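Local atomic coordinates of NADH-rubredoxin oxidoreductase (Clostridium acetobutylicum, PDB entry 3KLJ), a protein that catalyses the NADH-dependent reduction of rubredoxin with bound FAD, as an intermediate in electron transfer chains running from NADH. Residues E321-S326 and I347-V352; I338-K343 and T360-A365; E83-I88 and K93-K98. All coordinates share one frame; numbering follows the deposited sequence.

Interaction 1. Residues E321-S326 and I347-V352; sequences ENNKPS and IDAAAV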
loop_
_atom_site.group_PDB
_atom_site.type_symbol
_atom_site.label_atom_id
_atom_site.label_comp_id
_atom_site.label_asym_id
_atom_site.label_seq_id
_atom_site.Cartn_x
_atom_site.Cartn_y
_atom_site.Cartn_z
ATOM N N GLU A 321 13.617 -3.428 -11.705
ATOM C CA GLU A 321 14.375 -2.169 -11.701
ATOM C C GLU A 321 15.898 -2.327 -11.841
ATOM O O GLU A 321 16.528 -1.606 -12.621
ATOM C CB GLU A 321 14.038 -1.329 -10.465
ATOM C CG GLU A 321 14.603 0.089 -10.517
ATOM C CD GLU A 321 14.287 0.913 -9.280
ATOM O OE1 GLU A 321 14.491 2.145 -9.334
ATOM O OE2 GLU A 321 13.840 0.341 -8.261
ATOM N N ASN A 322 16.482 -3.258 -11.093
ATOM C CA ASN A 322 17.937 -3.435 -11.096
ATOM C C ASN A 322 18.385 -4.786 -11.659
ATOM O O ASN A 322 19.489 -5.257 -11.371
ATOM C CB ASN A 322 18.503 -3.239 -9.684
ATOM C CG ASN A 322 18.153 -1.887 -9.091
ATOM O OD1 ASN A 322 17.777 -1.798 -7.922
ATOM N ND2 ASN A 322 18.281 -0.827 -9.891
ATOM N N ASN A 323 17.531 -5.405 -12.468
ATOM C CA ASN A 323 17.835 -6.727 -13.001
ATOM C C ASN A 323 19.064 -6.728 -13.899
ATOM O O ASN A 323 19.221 -5.854 -14.760
ATOM C CB ASN A 323 16.639 -7.316 -13.743
ATOM C CG ASN A 323 16.613 -8.832 -13.689
ATOM O OD1 ASN A 323 17.426 -9.502 -14.325
ATOM N ND2 ASN A 323 15.678 -9.381 -12.920
ATOM N N LYS A 324 19.948 -7.693 -13.657
ATOM C CA LYS A 324 21.069 -7.982 -14.542
ATOM C C LYS A 324 20.818 -9.353 -15.171
ATOM O O LYS A 324 21.336 -10.366 -14.691
ATOM C CB LYS A 324 22.399 -7.961 -13.780
ATOM C CG LYS A 324 22.820 -6.582 -13.281
ATOM C CD LYS A 324 23.342 -5.680 -14.404
ATOM C CE LYS A 324 24.821 -5.934 -14.691
ATOM N NZ LYS A 324 25.464 -4.797 -15.417
ATOM N N PRO A 325 20.007 -9.389 -16.243
ATOM C CA PRO A 325 19.655 -10.662 -16.849
ATOM C C PRO A 325 20.697 -11.125 -17.859
ATOM O O PRO A 325 21.482 -10.313 -18.365
ATOM C CB PRO A 325 18.333 -10.352 -17.558
ATOM C CG PRO A 325 18.403 -8.898 -17.883
ATOM C CD PRO A 325 19.416 -8.251 -16.975
ATOM N N SER A 326 20.698 -12.424 -18.137
ATOM C CA SER A 326 21.527 -12.991 -19.193
ATOM C C SER A 326 20.890 -12.733 -20.556
ATOM O O SER A 326 21.598 -12.558 -21.549
ATOM C CB SER A 326 21.749 -14.492 -18.972
ATOM O OG SER A 326 20.555 -15.136 -18.565
ATOM N N ILE A 347 13.102 -17.785 -15.894
ATOM C CA ILE A 347 12.587 -16.426 -15.935
ATOM C C ILE A 347 12.740 -15.838 -14.530
ATOM O O ILE A 347 12.177 -16.365 -13.563
ATOM C CB ILE A 347 11.122 -16.356 -16.409
ATOM C CG1 ILE A 347 10.957 -17.041 -17.770
ATOM C CG2 ILE A 347 10.653 -14.905 -16.473
ATOM C CD1 ILE A 347 9.516 -17.161 -18.228
ATOM N N ASP A 348 13.529 -14.770 -14.432
ATOM C CA ASP A 348 13.817 -14.109 -13.161
ATOM C C ASP A 348 12.870 -12.942 -12.902
ATOM O O ASP A 348 12.533 -12.651 -11.755
ATOM C CB ASP A 348 15.265 -13.600 -13.141
ATOM C CG ASP A 348 15.676 -13.034 -11.785
ATOM O OD1 ASP A 348 15.655 -13.784 -10.793
ATOM O OD2 ASP A 348 16.026 -11.839 -11.711
ATOM N N ALA A 349 12.457 -12.269 -13.970
ATOM C CA ALA A 349 11.580 -11.110 -13.855
ATOM C C ALA A 349 10.813 -10.886 -15.140
ATOM O O ALA A 349 11.301 -11.187 -16.235
ATOM C CB ALA A 349 12.367 -9.863 -13.488
ATOM N N ALA A 350 9.599 -10.369 -14.995
ATOM C CA ALA A 350 8.740 -10.097 -16.136
ATOM C C ALA A 350 7.689 -9.068 -15.780
ATOM O O ALA A 350 7.240 -8.996 -14.624
ATOM C CB ALA A 350 8.072 -11.369 -16.611
ATOM N N ALA A 351 7.283 -8.291 -16.781
ATOM C CA ALA A 351 6.132 -7.420 -16.646
ATOM C C ALA A 351 5.318 -7.441 -17.927
ATOM O O ALA A 351 5.869 -7.552 -19.026
ATOM C CB ALA A 351 6.573 -5.976 -16.295
ATOM N N VAL A 352 4.010 -7.338 -17.790
ATOM C CA VAL A 352 3.120 -7.295 -18.946
ATOM C C VAL A 352 2.102 -6.202 -18.703
ATOM O O VAL A 352 1.491 -6.127 -17.619
ATOM C CB VAL A 352 2.376 -8.640 -19.186
ATOM C CG1 VAL A 352 1.485 -8.564 -20.423
ATOM C CG2 VAL A 352 3.351 -9.785 -19.361
#
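A classic beta bulge in strand 346-353 of the C-terminal domain is where the loop 321-326 touches that strand, with Asn-323 reaching Asp-348 and Ala-349, the two bulge residues. The evidence for the bulge is that both residues stand opposite Met-341 of the neighbouring strand 337-343 and both are backbone-bonded to it; the psi of -33° at Asp-348 departs from the extended value of Ala-349. The CB atoms of Asp-348 and Ala-349 accordingly both point toward the loop.

The backbones stay well apart, the nearest CA atoms, those of Asn-323 and Ala-349, being 7.7 Å from each other, and the gap is closed by the side chains of Asn-323 and Asp-348, which meet within it. Asn-323 ND2 donates to Asp-348 OD2 at 2.8 Å. The bond is appreciably bent, and it reaches OD2 on the anti side of the carboxylate, slightly out of its plane. Amide and carboxylate are turned steeply against each other, their planes 63° apart. On the strand, Asp-348 holds CG anti to its own N (chi1 -174°), which extends the carboxylate from the strand toward the loop. The same ND2 passes the methyl of Ala-349, with ND2 to CB at 3.4 Å, a plain packing contact beside the polar one.

Both partners are held a second time. ND2 of Asn-323 also donates to the carbonyl of Asp-319, which ties the amide back to its own loop, while OD2 of Asp-348 forms a salt bridge with Lys-343. The lysine charge probably stabilises the carboxylate in its ionised form. Only 98 Å² is buried in all, so this is a small polar tether, a loop asparagine bonded to the first side chain of a classic bulge in an antiparallel sheet and packed on the second.

Interaction 2. Residues I338-K343 and T360-A365; sequences IVCMLK and TKLKKA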
loop_
_atom_site.group_PDB
_atom_site.type_symbol
_atom_site.label_atom_id
_atom_site.label_comp_id
_atom_site.label_asym_id
_atom_site.label_seq_id
_atom_site.Cartn_x
_atom_site.Cartn_y
_atom_site.Cartn_z
ATOM N N ILE A 338 5.146 -6.580 -23.432
ATOM C CA ILE A 338 5.703 -7.716 -22.706
ATOM C C ILE A 338 7.198 -7.516 -22.551
ATOM O O ILE A 338 7.875 -7.172 -23.511
ATOM C CB ILE A 338 5.468 -9.046 -23.454
ATOM C CG1 ILE A 338 3.968 -9.296 -23.639
ATOM C CG2 ILE A 338 6.174 -10.216 -22.722
ATOM C CD1 ILE A 338 3.625 -10.295 -24.749
ATOM N N VAL A 339 7.699 -7.717 -21.336
ATOM C CA VAL A 339 9.135 -7.828 -21.123
ATOM C C VAL A 339 9.415 -9.029 -20.223
ATOM O O VAL A 339 8.739 -9.249 -19.210
ATOM C CB VAL A 339 9.798 -6.495 -20.617
ATOM C CG1 VAL A 339 9.298 -6.087 -19.224
ATOM C CG2 VAL A 339 11.315 -6.600 -20.645
ATOM N N CYS A 340 10.404 -9.815 -20.625
ATOM C CA CYS A 340 10.717 -11.054 -19.953
ATOM C C CYS A 340 12.237 -11.121 -19.771
ATOM O O CYS A 340 12.995 -11.013 -20.740
ATOM C CB CYS A 340 10.158 -12.200 -20.810
ATOM S SG CYS A 340 10.530 -13.842 -20.313
ATOM N N MET A 341 12.679 -11.264 -18.524
ATOM C CA MET A 341 14.108 -11.236 -18.194
ATOM C C MET A 341 14.575 -12.585 -17.657
ATOM O O MET A 341 13.982 -13.140 -16.726
ATOM C CB MET A 341 14.411 -10.112 -17.199
ATOM C CG MET A 341 14.000 -8.736 -17.697
ATOM S SD MET A 341 14.322 -7.381 -16.546
ATOM C CE MET A 341 13.964 -5.971 -17.592
ATOM N N LEU A 342 15.631 -13.116 -18.266
ATOM C CA LEU A 342 16.113 -14.450 -17.934
ATOM C C LEU A 342 17.356 -14.435 -17.069
ATOM O O LEU A 342 18.220 -13.569 -17.207
ATOM C CB LEU A 342 16.386 -15.264 -19.202
ATOM C CG LEU A 342 15.207 -16.043 -19.775
ATOM C CD1 LEU A 342 14.195 -15.121 -20.447
ATOM C CD2 LEU A 342 15.703 -17.094 -20.746
ATOM N N LYS A 343 17.427 -15.409 -16.171
ATOM C CA LYS A 343 18.654 -15.719 -15.459
ATOM C C LYS A 343 18.975 -17.167 -15.778
ATOM O O LYS A 343 18.418 -18.088 -15.173
ATOM C CB LYS A 343 18.486 -15.492 -13.957
ATOM C CG LYS A 343 19.794 -15.245 -13.219
ATOM C CD LYS A 343 19.658 -14.097 -12.220
ATOM C CE LYS A 343 19.618 -12.745 -12.930
ATOM N NZ LYS A 343 19.166 -11.648 -12.033
ATOM N N THR A 360 0.084 -13.449 -15.635
ATOM C CA THR A 360 -0.150 -14.501 -14.639
ATOM C C THR A 360 0.639 -15.788 -14.955
ATOM O O THR A 360 1.188 -16.431 -14.047
ATOM C CB THR A 360 -1.655 -14.800 -14.518
ATOM O OG1 THR A 360 -2.336 -13.602 -14.107
ATOM C CG2 THR A 360 -1.928 -15.927 -13.500
ATOM N N LYS A 361 0.692 -16.153 -16.234
ATOM C CA LYS A 361 1.467 -17.325 -16.666
ATOM C C LYS A 361 2.946 -17.107 -16.383
ATOM O O LYS A 361 3.611 -17.993 -15.859
ATOM C CB LYS A 361 1.270 -17.599 -18.157
ATOM C CG LYS A 361 -0.082 -18.186 -18.514
ATOM C CD LYS A 361 -0.175 -18.347 -20.025
ATOM C CE LYS A 361 -1.504 -18.931 -20.453
ATOM N NZ LYS A 361 -2.621 -17.933 -20.359
ATOM N N LEU A 362 3.448 -15.924 -16.736
ATOM C CA LEU A 362 4.843 -15.560 -16.474
ATOM C C LEU A 362 5.137 -15.532 -14.974
ATOM O O LEU A 362 6.164 -16.034 -14.532
ATOM C CB LEU A 362 5.190 -14.218 -17.121
ATOM C CG LEU A 362 5.275 -14.210 -18.659
ATOM C CD1 LEU A 362 5.251 -12.789 -19.160
ATOM C CD2 LEU A 362 6.518 -14.936 -19.167
ATOM N N LYS A 363 4.201 -14.975 -14.205
ATOM C CA LYS A 363 4.244 -14.962 -12.738
ATOM C C LYS A 363 4.430 -16.370 -12.177
ATOM O O LYS A 363 5.330 -16.608 -11.361
ATOM C CB LYS A 363 2.939 -14.371 -12.196
ATOM C CG LYS A 363 3.012 -13.781 -10.786
ATOM C CD LYS A 363 1.746 -14.052 -9.947
ATOM C CE LYS A 363 0.426 -13.742 -10.673
ATOM N NZ LYS A 363 -0.769 -14.255 -9.903
ATOM N N LYS A 364 3.577 -17.292 -12.625
ATOM C CA LYS A 364 3.613 -18.689 -12.182
ATOM C C LYS A 364 4.956 -19.336 -12.521
ATOM O O LYS A 364 5.572 -19.975 -11.668
ATOM C CB LYS A 364 2.456 -19.488 -12.797
ATOM C CG LYS A 364 1.126 -19.362 -12.046
ATOM C CD LYS A 364 -0.005 -20.089 -12.771
ATOM C CE LYS A 364 -1.168 -20.426 -11.847
ATOM N NZ LYS A 364 -1.895 -19.219 -11.352
ATOM N N ALA A 365 5.404 -19.148 -13.764
ATOM C CA ALA A 365 6.713 -19.625 -14.221
ATOM C C ALA A 365 7.865 -19.117 -13.350
ATOM O O ALA A 365 8.730 -19.899 -12.952
ATOM C CB ALA A 365 6.941 -19.239 -15.676
#
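Strand 338-343 and helical residues 360-365 keep their backbones a full side-chain layer apart, the nearest CA atoms, those of Cys-340 and Leu-362, lying 8.2 Å from each other.

Into that interval the helix sends one residue, Leu-362, whose CB points toward the strand. Its two methyls divide the work. CD2 meets the sulfur of Cys-340, with Leu-362 CD2 to Cys-340 SG at 4.3 Å, while CD1 approaches the branch methyl of the residue two places earlier, Ile-338 CG2 to Leu-362 CD1 being 4.5 Å. The forked end of the leucine therefore serves two side chains on the same side of the strand. Cys-340 extends SG anti to its backbone N (chi1 174°), a setting that brings the sulfur to the leucine; the CB of Ile-338 points neither at the helix nor away from it, and only its CG2 branch reaches Leu-362.

Neighbours fill in around the pair. Ile-347 and Val-352 of the adjacent strand 346-353 also touch Leu-362, and Ile-347 packs on Cys-340 as well, so the leucine lies against two neighbouring strands of the antiparallel sheet.

All three contacting residues are buried, yet they meet at the outer limit of van der Waals range, and the two segments bury 94 Å² between them. With methyls and a thiol sulfur as the meeting atoms, the contact is apolar and non-directional, dependent on shape and burial.

Interaction 3. Residues E83-I88 and K93-K98; sequences EFATSI and KLVTLK. With FAD (flavin-adenine dinucleotide), chain B.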
loop_
_atom_site.group_PDB
_atom_site.type_symbol
_atom_site.label_atom_id
_atom_site.label_comp_id
_atom_site.label_asym_id
_atom_site.label_seq_id
_atom_site.Cartn_x
_atom_site.Cartn_y
_atom_site.Cartn_z
ATOM N N GLU A 83 -7.609 8.636 19.238
ATOM C CA GLU A 83 -6.604 8.397 20.263
ATOM C C GLU A 83 -5.351 7.762 19.657
ATOM O O GLU A 83 -5.431 6.873 18.803
ATOM C CB GLU A 83 -7.177 7.548 21.397
ATOM C CG GLU A 83 -6.500 7.790 22.749
ATOM C CD GLU A 83 -6.638 9.222 23.247
ATOM O OE1 GLU A 83 -5.606 9.928 23.304
ATOM O OE2 GLU A 83 -7.770 9.643 23.573
ATOM N N PHE A 84 -4.202 8.247 20.108
ATOM C CA PHE A 84 -2.912 7.977 19.494
ATOM C C PHE A 84 -1.960 7.429 20.557
ATOM O O PHE A 84 -1.716 8.085 21.570
ATOM C CB PHE A 84 -2.381 9.293 18.894
ATOM C CG PHE A 84 -1.096 9.158 18.119
ATOM C CD1 PHE A 84 -1.115 8.858 16.755
ATOM C CD2 PHE A 84 0.137 9.378 18.737
ATOM C CE1 PHE A 84 0.076 8.748 16.021
ATOM C CE2 PHE A 84 1.336 9.264 18.011
ATOM C CZ PHE A 84 1.303 8.954 16.655
ATOM N N ALA A 85 -1.444 6.221 20.333
ATOM C CA ALA A 85 -0.419 5.641 21.202
ATOM C C ALA A 85 0.918 6.307 20.908
ATOM O O ALA A 85 1.287 6.479 19.746
ATOM C CB ALA A 85 -0.324 4.141 20.998
ATOM N N THR A 86 1.620 6.703 21.967
ATOM C CA THR A 86 2.914 7.371 21.843
ATOM C C THR A 86 4.045 6.522 22.408
ATOM O O THR A 86 5.192 6.684 22.001
ATOM C CB THR A 86 2.947 8.747 22.570
ATOM O OG1 THR A 86 2.411 8.603 23.886
ATOM C CG2 THR A 86 2.142 9.796 21.806
ATOM N N SER A 87 3.714 5.631 23.343
ATOM C CA SER A 87 4.705 4.835 24.078
ATOM C C SER A 87 4.209 3.425 24.345
ATOM O O SER A 87 3.005 3.203 24.495
ATOM C CB SER A 87 5.024 5.485 25.430
ATOM O OG SER A 87 6.182 6.287 25.365
ATOM N N ILE A 88 5.149 2.484 24.412
ATOM C CA ILE A 88 4.879 1.125 24.871
ATOM C C ILE A 88 5.871 0.770 25.981
ATOM O O ILE A 88 7.079 0.969 25.830
ATOM C CB ILE A 88 4.978 0.055 23.737
ATOM C CG1 ILE A 88 4.058 0.387 22.563
ATOM C CG2 ILE A 88 4.616 -1.333 24.281
ATOM C CD1 ILE A 88 4.341 -0.452 21.305
ATOM N N LYS A 93 3.415 -3.999 30.554
ATOM C CA LYS A 93 2.307 -4.187 29.622
ATOM C C LYS A 93 1.369 -2.980 29.619
ATOM O O LYS A 93 0.158 -3.113 29.785
ATOM C CB LYS A 93 1.563 -5.498 29.909
ATOM C CG LYS A 93 2.405 -6.746 29.647
ATOM C CD LYS A 93 1.556 -8.005 29.632
ATOM C CE LYS A 93 2.292 -9.155 28.959
ATOM N NZ LYS A 93 1.454 -10.384 28.934
ATOM N N LEU A 94 1.958 -1.800 29.433
ATOM C CA LEU A 94 1.213 -0.546 29.431
ATOM C C LEU A 94 1.503 0.228 28.154
ATOM O O LEU A 94 2.664 0.382 27.759
ATOM C CB LEU A 94 1.568 0.316 30.654
ATOM C CG LEU A 94 1.317 -0.187 32.088
ATOM C CD1 LEU A 94 1.903 0.780 33.117
ATOM C CD2 LEU A 94 -0.159 -0.391 32.369
ATOM N N VAL A 95 0.442 0.706 27.510
ATOM C CA VAL A 95 0.570 1.576 26.355
ATOM C C VAL A 95 0.169 2.991 26.765
ATOM O O VAL A 95 -0.882 3.194 27.379
ATOM C CB VAL A 95 -0.279 1.055 25.165
ATOM C CG1 VAL A 95 -0.383 2.095 24.059
ATOM C CG2 VAL A 95 0.326 -0.242 24.620
ATOM N N THR A 96 1.020 3.963 26.450
ATOM C CA THR A 96 0.743 5.359 26.785
ATOM C C THR A 96 0.220 6.092 25.563
ATOM O O THR A 96 0.830 6.054 24.488
ATOM C CB THR A 96 1.991 6.085 27.319
ATOM O OG1 THR A 96 2.540 5.346 28.414
ATOM C CG2 THR A 96 1.637 7.482 27.796
ATOM N N LEU A 97 -0.914 6.757 25.747
ATOM C CA LEU A 97 -1.535 7.552 24.706
ATOM C C LEU A 97 -1.082 9.011 24.755
ATOM O O LEU A 97 -0.414 9.440 25.708
ATOM C CB LEU A 97 -3.062 7.461 24.810
ATOM C CG LEU A 97 -3.657 6.048 24.830
ATOM C CD1 LEU A 97 -5.079 6.056 25.380
ATOM C CD2 LEU A 97 -3.605 5.392 23.450
ATOM N N LYS A 98 -1.457 9.761 23.720
ATOM C CA LYS A 98 -1.162 11.189 23.606
ATOM C C LYS A 98 -1.704 11.987 24.804
ATOM O O LYS A 98 -1.006 12.843 25.352
ATOM C CB LYS A 98 -1.716 11.738 22.280
ATOM C CG LYS A 98 -1.334 13.191 21.984
ATOM C CD LYS A 98 0.131 13.317 21.578
ATOM C CE LYS A 98 0.613 14.749 21.712
ATOM N NZ LYS A 98 1.969 14.922 21.128
HETATM P PA FAD B . -3.704 1.301 7.804
HETATM O O1A FAD B . -2.775 2.461 7.563
HETATM O O2A FAD B . -4.760 1.164 6.734
HETATM O O5B FAD B . -4.392 1.455 9.236
HETATM C C5B FAD B . -3.619 1.750 10.385
HETATM C C4B FAD B . -4.431 2.644 11.324
HETATM O O4B FAD B . -3.709 2.844 12.538
HETATM C C3B FAD B . -4.655 4.026 10.715
HETATM O O3B FAD B . -6.035 4.345 10.783
HETATM C C2B FAD B . -3.826 4.972 11.564
HETATM O O2B FAD B . -4.452 6.222 11.749
HETATM C C1B FAD B . -3.724 4.219 12.883
HETATM N N9A FAD B . -2.538 4.581 13.681
HETATM C C8A FAD B . -1.292 4.917 13.223
HETATM N N7A FAD B . -0.497 5.173 14.288
HETATM C C5A FAD B . -1.211 5.000 15.419
HETATM C C6A FAD B . -0.884 5.140 16.768
HETATM N N6A FAD B . 0.239 5.766 17.124
HETATM N N1A FAD B . -1.859 4.895 17.720
HETATM C C2A FAD B . -3.135 4.519 17.344
HETATM N N3A FAD B . -3.453 4.395 16.005
HETATM C C4A FAD B . -2.501 4.628 15.054
HETATM N N1 FAD B . -3.352 -1.813 -1.325
HETATM C C2 FAD B . -3.577 -2.795 -2.267
HETATM O O2 FAD B . -3.282 -3.950 -2.012
HETATM N N3 FAD B . -4.156 -2.492 -3.482
HETATM C C4 FAD B . -4.502 -1.193 -3.771
HETATM O O4 FAD B . -5.005 -0.953 -4.872
HETATM C C4X FAD B . -4.267 -0.180 -2.829
HETATM N N5 FAD B . -4.615 1.136 -3.092
HETATM C C5X FAD B . -4.385 2.127 -2.156
HETATM C C6 FAD B . -4.734 3.456 -2.432
HETATM C C7 FAD B . -4.504 4.448 -1.465
HETATM C C7M FAD B . -4.874 5.873 -1.755
HETATM C C8 FAD B . -3.920 4.115 -0.243
HETATM C C8M FAD B . -3.655 5.162 0.810
HETATM C C9 FAD B . -3.572 2.796 0.020
HETATM C C9A FAD B . -3.806 1.797 -0.930
HETATM N N10 FAD B . -3.461 0.475 -0.657
HETATM C C10 FAD B . -3.692 -0.507 -1.601
HETATM C "C1'" FAD B . -2.819 0.121 0.644
HETATM C "C2'" FAD B . -3.802 -0.435 1.651
HETATM O "O2'" FAD B . -4.724 0.583 1.984
HETATM C "C3'" FAD B . -3.005 -0.853 2.871
HETATM O "O3'" FAD B . -2.168 -1.945 2.538
HETATM C "C4'" FAD B . -3.876 -1.258 4.047
HETATM O "O4'" FAD B . -4.765 -0.205 4.395
HETATM C "C5'" FAD B . -2.971 -1.540 5.240
HETATM O "O5'" FAD B . -3.800 -1.722 6.359
HETATM P P FAD B . -3.201 -1.538 7.820
HETATM O O1P FAD B . -4.290 -1.850 8.833
HETATM O O2P FAD B . -1.937 -2.342 7.999
HETATM O O3P FAD B . -2.749 0.010 7.907
#
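Leu-97 and Glu-83 cross at about a right angle, Leu-97 CD1 lying 3.5 Å from Glu-83 CG. Thr-86 likewise crosses Lys-98, with CG2 against the aliphatic part of the lysine. Ala-85 CB packs on Val-95 CG1 at 3.7 Å, and Ser-87 faces Thr-96 CB to CB.

Phe-84 turns one ring face to the adenine of FAD: N6A sits over it, off-centre toward the rim and 3.2 Å from Phe-84 CE1. CG, anti to the backbone N (chi1 -175°), places the ring over the amino end of the adenine that Ala-85 reads through its backbone. Ala-85 N donates to FAD N1A at 3.0 Å, and FAD N6A donates to Ala-85 O at 2.9 Å, a paired recognition of the adenine edge.

The strands are joined by backbone bonds interrupted by a classic beta bulge, where Thr-86 and Ser-87 both face Thr-96. Thr-96 O accepts three bonds: a nearly straight one from Thr-86 N at 2.7 Å (170° at the hydrogen), one from Ser-87 N, and one from Thr-86 OG1 arriving above the carbonyl plane. Thr-96 N returns a bond to Ser-87 O, and Lys-98 N donates to Phe-84 O at 2.7 Å.

The hairpin 85-89/94-97 is continued by strand 102-104 into a three-stranded antiparallel sheet. On the parallel FAD-domain sheet Ala-85 touches strand 12-15, Ile-88 strand 107-110 and Val-95 both, while Ser-40 flanks Phe-84.

Interactions 1 and 2 share one antiparallel sheet in the C-terminal domain. Their centres are 8 Å apart, they use the neighbouring strands 346-353 and 337-343, and their segments alternate along the chain. Interaction 2 is fully buried and apolar, on the helix side of the sheet; interaction 1, partly buried, is polar where a loop meets the bulge. Interaction 3, about 44 Å from interaction 1 between centres, belongs to the FAD-binding domain. It joins two adjacent strands directly, burying 487 Å² against under 100 Å² for each of the others, and it alone contacts the cofactor. Bulges occur in both sheets, at Asp-348/Ala-349 and Thr-86/Ser-87.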